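PDB 4AZS: methyltransferase WBDD from Escherichia coli, which couples a methyltransferase to a kinase in one chain and regulates the chain length of the O antigen in E. coli O9a. Local coordinates for residues F200-G205 and M218-N223; A354-G359 and W450-L455; E178-W183 and H210-P215. One frame throughout, in Å; residues are numbered along the deposited sequence.

Contacts 1 and 3 belong to the methyltransferase part of the chain, contact 2 to the kinase part. Contact 1 pairs strands 200-207 and 216-222, the hairpin that ends the seven-stranded mixed sheet; contact 3 lies about 22 Å away, centre to centre, where the loop between those strands meets the loop after strand 169-173. Their segments alternate along the chain (178-183, 200-205, 210-215, 218-223), contact 3 tying the hairpin's connection to an earlier loop. Contact 2 follows both in sequence and joins helices 341-357 and 452-460; its centre is about 43 Å from that of contact 1 and about 58 Å from that of contact 3, consistent with two separately folded catalytic units in one polypeptide.

Contact 1: F200-G205 and M218-N223. With SO4 (sulfate ion), chain I.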
loop_
_atom_site.group_PDB
_atom_site.type_symbol
_atom_site.label_atom_id
_atom_site.label_comp_id
_atom_site.label_asym_id
_atom_site.label_seq_id
_atom_site.Cartn_x
_atom_site.Cartn_y
_atom_site.Cartn_z
ATOM N N PHE A 200 -4.965 36.438 30.376
ATOM C CA PHE A 200 -5.599 37.669 29.921
ATOM C C PHE A 200 -5.389 37.895 28.419
ATOM O O PHE A 200 -4.247 37.848 27.945
ATOM C CB PHE A 200 -4.989 38.875 30.670
ATOM C CG PHE A 200 -5.619 40.202 30.299
ATOM C CD1 PHE A 200 -6.761 40.645 30.934
ATOM C CD2 PHE A 200 -5.059 41.006 29.336
ATOM C CE1 PHE A 200 -7.339 41.856 30.597
ATOM C CE2 PHE A 200 -5.614 42.240 29.008
ATOM C CZ PHE A 200 -6.763 42.652 29.622
ATOM N N TYR A 201 -6.457 38.114 27.670
ATOM C CA TYR A 201 -6.336 38.578 26.282
ATOM C C TYR A 201 -7.473 39.502 25.864
ATOM O O TYR A 201 -8.636 39.321 26.288
ATOM C CB TYR A 201 -6.187 37.392 25.270
ATOM C CG TYR A 201 -7.470 36.638 24.989
ATOM C CD1 TYR A 201 -8.315 37.056 24.007
ATOM C CD2 TYR A 201 -7.844 35.532 25.731
ATOM C CE1 TYR A 201 -9.491 36.412 23.751
ATOM C CE2 TYR A 201 -9.055 34.849 25.477
ATOM C CZ TYR A 201 -9.859 35.314 24.481
ATOM O OH TYR A 201 -11.053 34.723 24.140
ATOM N N ARG A 202 -7.167 40.403 24.918
ATOM C CA ARG A 202 -8.107 41.441 24.453
ATOM C C ARG A 202 -7.751 41.676 22.995
ATOM O O ARG A 202 -6.577 41.955 22.706
ATOM C CB ARG A 202 -7.738 42.802 25.136
ATOM C CG ARG A 202 -8.531 43.374 26.278
ATOM C CD ARG A 202 -7.829 44.617 26.868
ATOM N NE ARG A 202 -7.893 45.678 25.926
ATOM C CZ ARG A 202 -7.097 46.731 25.829
ATOM N NH1 ARG A 202 -6.068 46.988 26.621
ATOM N NH2 ARG A 202 -7.370 47.554 24.868
ATOM N N LEU A 203 -8.737 41.760 22.111
ATOM C CA LEU A 203 -8.532 42.294 20.757
ATOM C C LEU A 203 -8.220 43.799 20.786
ATOM O O LEU A 203 -8.970 44.545 21.359
ATOM C CB LEU A 203 -9.777 42.049 19.911
ATOM C CG LEU A 203 -9.756 42.489 18.463
ATOM C CD1 LEU A 203 -8.844 41.559 17.718
ATOM C CD2 LEU A 203 -11.165 42.475 17.824
ATOM N N ILE A 204 -7.085 44.233 20.222
ATOM C CA ILE A 204 -6.787 45.676 20.211
ATOM C C ILE A 204 -6.857 46.316 18.823
ATOM O O ILE A 204 -6.871 47.511 18.728
ATOM C CB ILE A 204 -5.475 46.051 20.897
ATOM C CG1 ILE A 204 -4.309 45.274 20.303
ATOM C CG2 ILE A 204 -5.571 45.788 22.386
ATOM C CD1 ILE A 204 -2.977 45.882 20.713
ATOM N N GLY A 205 -6.933 45.538 17.762
ATOM C CA GLY A 205 -7.151 46.107 16.443
ATOM C C GLY A 205 -7.220 45.050 15.365
ATOM O O GLY A 205 -7.092 43.850 15.632
ATOM N N MET A 218 -5.160 41.755 15.935
ATOM C CA MET A 218 -4.051 41.940 16.843
ATOM C C MET A 218 -4.596 41.797 18.268
ATOM O O MET A 218 -5.558 42.475 18.627
ATOM C CB MET A 218 -3.482 43.342 16.656
ATOM C CG MET A 218 -2.303 43.629 17.536
ATOM S SD MET A 218 -1.440 45.198 17.267
ATOM C CE MET A 218 -0.634 44.830 15.732
ATOM N N TYR A 219 -3.967 40.934 19.047
ATOM C CA TYR A 219 -4.297 40.677 20.435
ATOM C C TYR A 219 -3.194 41.115 21.374
ATOM O O TYR A 219 -2.027 41.027 21.064
ATOM C CB TYR A 219 -4.518 39.181 20.626
ATOM C CG TYR A 219 -5.806 38.688 19.961
ATOM C CD1 TYR A 219 -7.056 38.859 20.587
ATOM C CD2 TYR A 219 -5.786 38.167 18.666
ATOM C CE1 TYR A 219 -8.221 38.455 19.945
ATOM C CE2 TYR A 219 -6.955 37.760 18.034
ATOM C CZ TYR A 219 -8.132 37.890 18.686
ATOM O OH TYR A 219 -9.240 37.518 18.032
ATOM N N LEU A 220 -3.599 41.595 22.524
ATOM C CA LEU A 220 -2.736 41.898 23.627
ATOM C C LEU A 220 -2.970 40.803 24.664
ATOM O O LEU A 220 -4.106 40.554 25.082
ATOM C CB LEU A 220 -3.148 43.232 24.213
ATOM C CG LEU A 220 -2.339 43.738 25.385
ATOM C CD1 LEU A 220 -0.874 43.939 25.070
ATOM C CD2 LEU A 220 -2.950 45.046 25.842
ATOM N N VAL A 221 -1.919 40.128 25.063
ATOM C CA VAL A 221 -2.060 38.897 25.882
ATOM C C VAL A 221 -1.143 39.031 27.100
ATOM O O VAL A 221 -0.046 39.599 26.992
ATOM C CB VAL A 221 -1.628 37.692 25.059
ATOM C CG1 VAL A 221 -1.619 36.424 25.849
ATOM C CG2 VAL A 221 -2.458 37.556 23.808
ATOM N N SER A 222 -1.555 38.540 28.255
ATOM C CA SER A 222 -0.646 38.506 29.407
ATOM C C SER A 222 -0.955 37.394 30.344
ATOM O O SER A 222 -2.145 37.013 30.554
ATOM C CB SER A 222 -0.674 39.817 30.206
ATOM O OG SER A 222 0.295 39.775 31.258
ATOM N N ASN A 223 0.111 36.844 30.922
ATOM C CA ASN A 223 -0.073 35.853 31.971
ATOM C C ASN A 223 0.192 36.440 33.360
ATOM O O ASN A 223 0.175 35.711 34.333
ATOM C CB ASN A 223 0.766 34.602 31.741
ATOM C CG ASN A 223 0.043 33.525 30.961
ATOM O OD1 ASN A 223 -1.132 33.640 30.614
ATOM N ND2 ASN A 223 0.776 32.485 30.621
HETATM S S SO4 I . -11.674 39.394 21.990
HETATM O O1 SO4 I . -12.532 38.369 22.621
HETATM O O2 SO4 I . -12.347 39.581 20.680
HETATM O O3 SO4 I . -10.331 38.818 21.799
HETATM O O4 SO4 I . -11.530 40.645 22.932
#
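Phe200-Gly205 and Met218-Ser222 run antiparallel, their axes 4.6 Å apart at closest and their directions 149° from each other, with hydrogen-bonded pairs at Phe200-Ser222 and Arg202-Leu220. Leu220 N to Arg202 O is nearly straight. The register slips by one after Leu203: Ile204 N bonds to Met218 O at 2.8 Å, Gly205 N reaches the same oxygen weakly, and Met218 N returns a bond to Gly205 O. Two residues thus face Met218, the definition of a classic beta bulge. This hairpin ends the mixed sheet of the methyltransferase; it matches the antiparallel strand pair, order 7-6, of the Rossmann-like class I fold, and Tyr219 and Val221 bond onward to strand 169-173.

On one face, Leu203 CG stands opposite its backbone N (chi1 -178°), carrying CD1 over the Tyr219 ring, 4.1 Å from its centroid and 22° off the normal, a CH-pi contact. Tyr201 and Tyr219 lie side by side and point the same way. Leu203 N donates to O4 of a sulfate, probably from the crystallisation liquor. On the other face, the bulge turns Ile204 so that CG1 meets Met218 CG at 3.8 Å, while CG2 touches Leu220 CB and lies over one face of the Arg202 guanidinium, 3.5 Å above the plane and offset toward the rim. Arg202 NH1 passes 3.8 Å from Leu220 CD2 and is hydrogen-bonded to Leu227 O.

Contact 2: A354-G359 and W450-L455; sequences ALEKQG and WNFVLL. Unlike the reference sequence in segment 450-455: Val453 (reference Ala).
Glu356 carries this contact, reaching from the last turn of helix 341-357 to the first backbone N-H groups of helix 452-460. Its CG is anti to the backbone N (chi1 172°) and the chain stays extended through chi2, which delivers the carboxylate to that helix start. Phe452 N donates to Glu356 OE1 at 2.7 Å, on the syn side and nearly straight. Val453 N donates to Glu356 OE2 at 2.9 Å, coming from above the carboxylate plane, 40° out of it. The two bonds together fix the rotation of the carboxylate. Glu356 OE1 is also held by Trp361 NE1 and lies at the edge of the Phe452 ring, 3.5 Å from CD2.

Asn451 is the N-cap: its OD1 accepts from Leu454 N at 2.8 Å, almost along the C=O axis, so side chains from both segments serve the same helix start. Its amide stands 75° from the carboxylate plane. The carboxylate of Glu356, lying at the N-terminal end of helix 452-460, is probably stabilised by the helix dipole. Lys357 adds a looser apolar touch, CG to Val453 CG2 at 4.2 Å. Beyond it, Gly359 is the C-prime residue of a Schellman motif, with its N bonded to Glu356 O. Between the two helices and helix 397-410, Phe452 packs on Leu352 and Leu399, and Leu455 on Leu349, Phe403 and Phe404.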
loop_
_atom_site.group_PDB
_atom_site.type_symbol
_atom_site.label_atom_id
_atom_site.label_comp_id
_atom_site.label_asym_id
_atom_site.label_seq_id
_atom_site.Cartn_x
_atom_site.Cartn_y
_atom_site.Cartn_z
ATOM N N ALA A 354 -33.335 46.192 52.417
ATOM C CA ALA A 354 -32.887 47.584 52.222
ATOM C C ALA A 354 -32.878 47.985 50.752
ATOM O O ALA A 354 -33.300 49.078 50.391
ATOM C CB ALA A 354 -31.494 47.774 52.813
ATOM N N LEU A 355 -32.413 47.090 49.897
ATOM C CA LEU A 355 -32.608 47.260 48.457
ATOM C C LEU A 355 -34.048 47.504 48.074
ATOM O O LEU A 355 -34.347 48.437 47.328
ATOM C CB LEU A 355 -32.126 46.034 47.711
ATOM C CG LEU A 355 -30.622 45.884 47.628
ATOM C CD1 LEU A 355 -30.311 44.497 47.098
ATOM C CD2 LEU A 355 -30.014 46.958 46.729
ATOM N N GLU A 356 -34.938 46.653 48.545
ATOM C CA GLU A 356 -36.364 46.775 48.191
ATOM C C GLU A 356 -36.933 48.121 48.612
ATOM O O GLU A 356 -37.699 48.727 47.873
ATOM C CB GLU A 356 -37.183 45.634 48.796
ATOM C CG GLU A 356 -38.694 45.766 48.649
ATOM C CD GLU A 356 -39.396 44.499 49.159
ATOM O OE1 GLU A 356 -39.372 43.475 48.442
ATOM O OE2 GLU A 356 -39.896 44.500 50.313
ATOM N N LYS A 357 -36.524 48.609 49.774
ATOM C CA LYS A 357 -36.980 49.923 50.253
ATOM C C LYS A 357 -36.558 51.041 49.323
ATOM O O LYS A 357 -37.223 52.051 49.261
ATOM C CB LYS A 357 -36.402 50.205 51.630
ATOM C CG LYS A 357 -37.072 49.448 52.753
ATOM C CD LYS A 357 -36.129 49.357 53.937
ATOM C CE LYS A 357 -36.809 48.838 55.189
ATOM N NZ LYS A 357 -37.408 49.975 55.932
ATOM N N GLN A 358 -35.442 50.857 48.616
ATOM C CA GLN A 358 -34.975 51.828 47.619
ATOM C C GLN A 358 -35.453 51.500 46.200
ATOM O O GLN A 358 -35.027 52.134 45.250
ATOM C CB GLN A 358 -33.436 51.906 47.623
ATOM C CG GLN A 358 -32.817 52.192 48.985
ATOM C CD GLN A 358 -33.285 53.523 49.557
ATOM O OE1 GLN A 358 -33.396 54.525 48.839
ATOM N NE2 GLN A 358 -33.578 53.537 50.851
ATOM N N GLY A 359 -36.308 50.498 46.061
ATOM C CA GLY A 359 -36.868 50.110 44.762
ATOM C C GLY A 359 -35.936 49.258 43.924
ATOM O O GLY A 359 -35.955 49.340 42.698
ATOM N N TRP A 450 -46.520 39.755 49.791
ATOM C CA TRP A 450 -45.217 39.093 49.744
ATOM C C TRP A 450 -44.164 40.064 49.257
ATOM O O TRP A 450 -44.309 40.635 48.167
ATOM C CB TRP A 450 -45.218 37.917 48.795
ATOM C CG TRP A 450 -45.965 36.719 49.267
ATOM C CD1 TRP A 450 -47.031 36.678 50.131
ATOM C CD2 TRP A 450 -45.739 35.326 48.867
ATOM N NE1 TRP A 450 -47.460 35.401 50.290
ATOM C CE2 TRP A 450 -46.745 34.544 49.548
ATOM C CE3 TRP A 450 -44.841 34.682 48.022
ATOM C CZ2 TRP A 450 -46.825 33.171 49.411
ATOM C CZ3 TRP A 450 -44.943 33.303 47.867
ATOM C CH2 TRP A 450 -45.896 32.561 48.563
ATOM N N ASN A 451 -43.127 40.286 50.064
ATOM C CA ASN A 451 -41.992 41.165 49.663
ATOM C C ASN A 451 -40.898 40.979 50.658
ATOM O O ASN A 451 -41.054 40.170 51.580
ATOM C CB ASN A 451 -42.404 42.629 49.560
ATOM C CG ASN A 451 -42.858 43.205 50.880
ATOM O OD1 ASN A 451 -42.301 42.921 51.919
ATOM N ND2 ASN A 451 -43.881 44.014 50.838
ATOM N N PHE A 452 -39.745 41.616 50.427
ATOM C CA PHE A 452 -38.570 41.248 51.235
ATOM C C PHE A 452 -38.581 41.873 52.598
ATOM O O PHE A 452 -38.046 41.304 53.512
ATOM C CB PHE A 452 -37.268 41.483 50.495
ATOM C CG PHE A 452 -36.993 40.439 49.458
ATOM C CD1 PHE A 452 -36.328 39.273 49.795
ATOM C CD2 PHE A 452 -37.471 40.587 48.163
ATOM C CE1 PHE A 452 -36.077 38.299 48.829
ATOM C CE2 PHE A 452 -37.207 39.618 47.183
ATOM C CZ PHE A 452 -36.521 38.474 47.528
ATOM N N VAL A 453 -39.272 42.985 52.751
ATOM C CA VAL A 453 -39.507 43.571 54.057
ATOM C C VAL A 453 -40.290 42.618 54.944
ATOM O O VAL A 453 -39.951 42.413 56.121
ATOM C CB VAL A 453 -40.248 44.891 53.916
ATOM C CG1 VAL A 453 -40.746 45.367 55.272
ATOM C CG2 VAL A 453 -39.297 45.927 53.304
ATOM N N LEU A 454 -41.292 41.966 54.353
ATOM C CA LEU A 454 -42.107 40.981 55.106
ATOM C C LEU A 454 -41.316 39.731 55.426
ATOM O O LEU A 454 -41.388 39.182 56.538
ATOM C CB LEU A 454 -43.391 40.612 54.326
ATOM C CG LEU A 454 -44.373 39.671 55.081
ATOM C CD1 LEU A 454 -45.713 40.325 55.426
ATOM C CD2 LEU A 454 -44.599 38.527 54.134
ATOM N N LEU A 455 -40.591 39.256 54.434
ATOM C CA LEU A 455 -39.750 38.080 54.601
ATOM C C LEU A 455 -38.766 38.285 55.743
ATOM O O LEU A 455 -38.583 37.385 56.584
ATOM C CB LEU A 455 -38.989 37.812 53.308
ATOM C CG LEU A 455 -38.684 36.393 52.867
ATOM C CD1 LEU A 455 -39.921 35.551 52.910
ATOM C CD2 LEU A 455 -38.152 36.367 51.446
#

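Contact 3: E178-W183 and H210-P215; sequences EEPFYW and HLSPVP. Unlike the reference sequence in segment 178-183: Phe181 (reference Leu).
The loop that closes the terminal hairpin of the methyltransferase sheet, residues 210-215, meets residues 178-183, part of the loop that follows strand 169-173. The closing loop includes an ST turn, in which Ser212 OG accepts from Val214 N at 3.0 Å. Pro180 CD rests against that hydroxyl oxygen, 3.5 Å away, while Pro180 CG comes up to Ser212 CB. Val214 reaches across with both methyls: CG1, anti to its own backbone N (chi1 180°), touches Glu178 CB and Glu179 CG, each at 3.9 Å, and CG2 approaches Glu178 O. Phe181 brings the end of its ring to Leu211, CE2 to CB 3.8 Å, the two side chains crossing at about a right angle; Leu211 O lies at the ring edge, near its plane. Neighbouring subunits also pack on this region, Phe181 on Pro180 of one and Val214 on Glu27 of another. No direct hydrogen bond joins the segments. A single water does so instead, donating to Glu179 OE1 (2.6 Å) and Val214 O and accepting from Ser212 OG; with Glu179 OE1 also salt-bridged to Arg216, the carboxylate's charge is probably well stabilised.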
loop_
_atom_site.group_PDB
_atom_site.type_symbol
_atom_site.label_atom_id
_atom_site.label_comp_id
_atom_site.label_asym_id
_atom_site.label_seq_id
_atom_site.Cartn_x
_atom_site.Cartn_y
_atom_site.Cartn_z
ATOM N N GLU A 178 -9.865 32.482 7.203
ATOM C CA GLU A 178 -10.679 33.086 6.134
ATOM C C GLU A 178 -9.805 33.682 5.024
ATOM O O GLU A 178 -10.287 34.052 3.987
ATOM C CB GLU A 178 -11.601 34.182 6.721
ATOM C CG GLU A 178 -12.740 33.626 7.557
ATOM C CD GLU A 178 -12.304 33.048 8.929
ATOM O OE1 GLU A 178 -11.267 33.424 9.519
ATOM O OE2 GLU A 178 -13.045 32.210 9.439
ATOM N N GLU A 179 -8.514 33.862 5.272
ATOM C CA GLU A 179 -7.627 34.299 4.223
ATOM C C GLU A 179 -7.687 33.260 3.102
ATOM O O GLU A 179 -7.910 32.069 3.325
ATOM C CB GLU A 179 -6.238 34.547 4.798
ATOM C CG GLU A 179 -6.254 35.709 5.791
ATOM C CD GLU A 179 -4.866 36.129 6.240
ATOM O OE1 GLU A 179 -4.116 36.685 5.405
ATOM O OE2 GLU A 179 -4.533 35.849 7.427
ATOM N N PRO A 180 -7.610 33.714 1.869
ATOM C CA PRO A 180 -8.022 32.825 0.778
ATOM C C PRO A 180 -6.923 31.793 0.319
ATOM O O PRO A 180 -7.166 31.015 -0.602
ATOM C CB PRO A 180 -8.340 33.833 -0.357
ATOM C CG PRO A 180 -7.338 34.935 -0.112
ATOM C CD PRO A 180 -7.289 35.076 1.394
ATOM N N PHE A 181 -5.752 31.780 0.951
ATOM C CA PHE A 181 -4.639 30.945 0.481
ATOM C C PHE A 181 -4.631 29.501 1.002
ATOM O O PHE A 181 -5.288 29.173 1.999
ATOM C CB PHE A 181 -3.294 31.622 0.764
ATOM C CG PHE A 181 -3.268 33.062 0.345
ATOM C CD1 PHE A 181 -3.161 33.399 -0.989
ATOM C CD2 PHE A 181 -3.469 34.056 1.260
ATOM C CE1 PHE A 181 -3.195 34.723 -1.404
ATOM C CE2 PHE A 181 -3.468 35.398 0.865
ATOM C CZ PHE A 181 -3.316 35.720 -0.463
ATOM N N TYR A 182 -3.882 28.637 0.301
ATOM C CA TYR A 182 -3.840 27.206 0.632
ATOM C C TYR A 182 -3.447 26.963 2.107
ATOM O O TYR A 182 -3.974 26.074 2.718
ATOM C CB TYR A 182 -2.900 26.444 -0.292
ATOM C CG TYR A 182 -1.496 26.819 -0.046
ATOM C CD1 TYR A 182 -0.981 28.002 -0.517
ATOM C CD2 TYR A 182 -0.686 26.022 0.760
ATOM C CE1 TYR A 182 0.329 28.380 -0.267
ATOM C CE2 TYR A 182 0.610 26.412 1.056
ATOM C CZ TYR A 182 1.108 27.580 0.526
ATOM O OH TYR A 182 2.381 27.958 0.782
ATOM N N TRP A 183 -2.573 27.772 2.682
ATOM C CA TRP A 183 -2.145 27.534 4.098
ATOM C C TRP A 183 -3.218 27.893 5.111
ATOM O O TRP A 183 -3.155 27.482 6.254
ATOM C CB TRP A 183 -0.859 28.285 4.447
ATOM C CG TRP A 183 -0.921 29.757 4.140
ATOM C CD1 TRP A 183 -0.340 30.409 3.060
ATOM C CD2 TRP A 183 -1.593 30.824 4.914
ATOM N NE1 TRP A 183 -0.631 31.710 3.089
ATOM C CE2 TRP A 183 -1.383 32.027 4.184
ATOM C CE3 TRP A 183 -2.317 30.869 6.107
ATOM C CZ2 TRP A 183 -1.830 33.265 4.651
ATOM C CZ3 TRP A 183 -2.843 32.086 6.524
ATOM C CH2 TRP A 183 -2.588 33.261 5.813
ATOM N N HIS A 210 -2.843 43.652 2.823
ATOM C CA HIS A 210 -2.629 43.786 1.357
ATOM C C HIS A 210 -2.469 42.521 0.587
ATOM O O HIS A 210 -2.074 42.568 -0.573
ATOM C CB HIS A 210 -1.467 44.727 1.052
ATOM C CG HIS A 210 -1.702 46.117 1.590
ATOM N ND1 HIS A 210 -1.218 46.534 2.800
ATOM C CD2 HIS A 210 -2.453 47.164 1.083
ATOM C CE1 HIS A 210 -1.631 47.793 3.032
ATOM N NE2 HIS A 210 -2.374 48.188 1.972
ATOM N N LEU A 211 -2.793 41.377 1.183
ATOM C CA LEU A 211 -2.849 40.148 0.430
ATOM C C LEU A 211 -4.258 39.843 0.005
ATOM O O LEU A 211 -4.456 39.116 -0.968
ATOM C CB LEU A 211 -2.329 38.971 1.280
ATOM C CG LEU A 211 -0.885 39.082 1.744
ATOM C CD1 LEU A 211 -0.605 38.087 2.889
ATOM C CD2 LEU A 211 0.061 38.872 0.575
ATOM N N SER A 212 -5.237 40.343 0.763
ATOM C CA SER A 212 -6.616 40.047 0.506
ATOM C C SER A 212 -7.456 40.984 1.320
ATOM O O SER A 212 -6.936 41.728 2.107
ATOM C CB SER A 212 -6.979 38.600 0.896
ATOM O OG SER A 212 -7.293 38.474 2.293
ATOM N N PRO A 213 -8.781 40.911 1.165
ATOM C CA PRO A 213 -9.659 41.750 1.943
ATOM C C PRO A 213 -9.822 41.286 3.387
ATOM O O PRO A 213 -10.415 42.012 4.165
ATOM C CB PRO A 213 -11.018 41.584 1.231
ATOM C CG PRO A 213 -10.650 41.119 -0.130
ATOM C CD PRO A 213 -9.547 40.145 0.183
ATOM N N VAL A 214 -9.295 40.113 3.757
ATOM C CA VAL A 214 -9.457 39.620 5.113
ATOM C C VAL A 214 -8.369 40.212 6.015
ATOM O O VAL A 214 -7.181 40.057 5.745
ATOM C CB VAL A 214 -9.420 38.083 5.117
ATOM C CG1 VAL A 214 -9.584 37.540 6.530
ATOM C CG2 VAL A 214 -10.488 37.562 4.168
ATOM N N PRO A 215 -8.779 40.950 7.048
ATOM C CA PRO A 215 -7.859 41.541 7.963
ATOM C C PRO A 215 -7.376 40.530 9.027
ATOM O O PRO A 215 -7.998 39.477 9.241
ATOM C CB PRO A 215 -8.687 42.668 8.599
ATOM C CG PRO A 215 -10.078 42.122 8.658
ATOM C CD PRO A 215 -10.183 41.323 7.363
HETATM O O HOH W 1 -5.245 38.797 4.321
#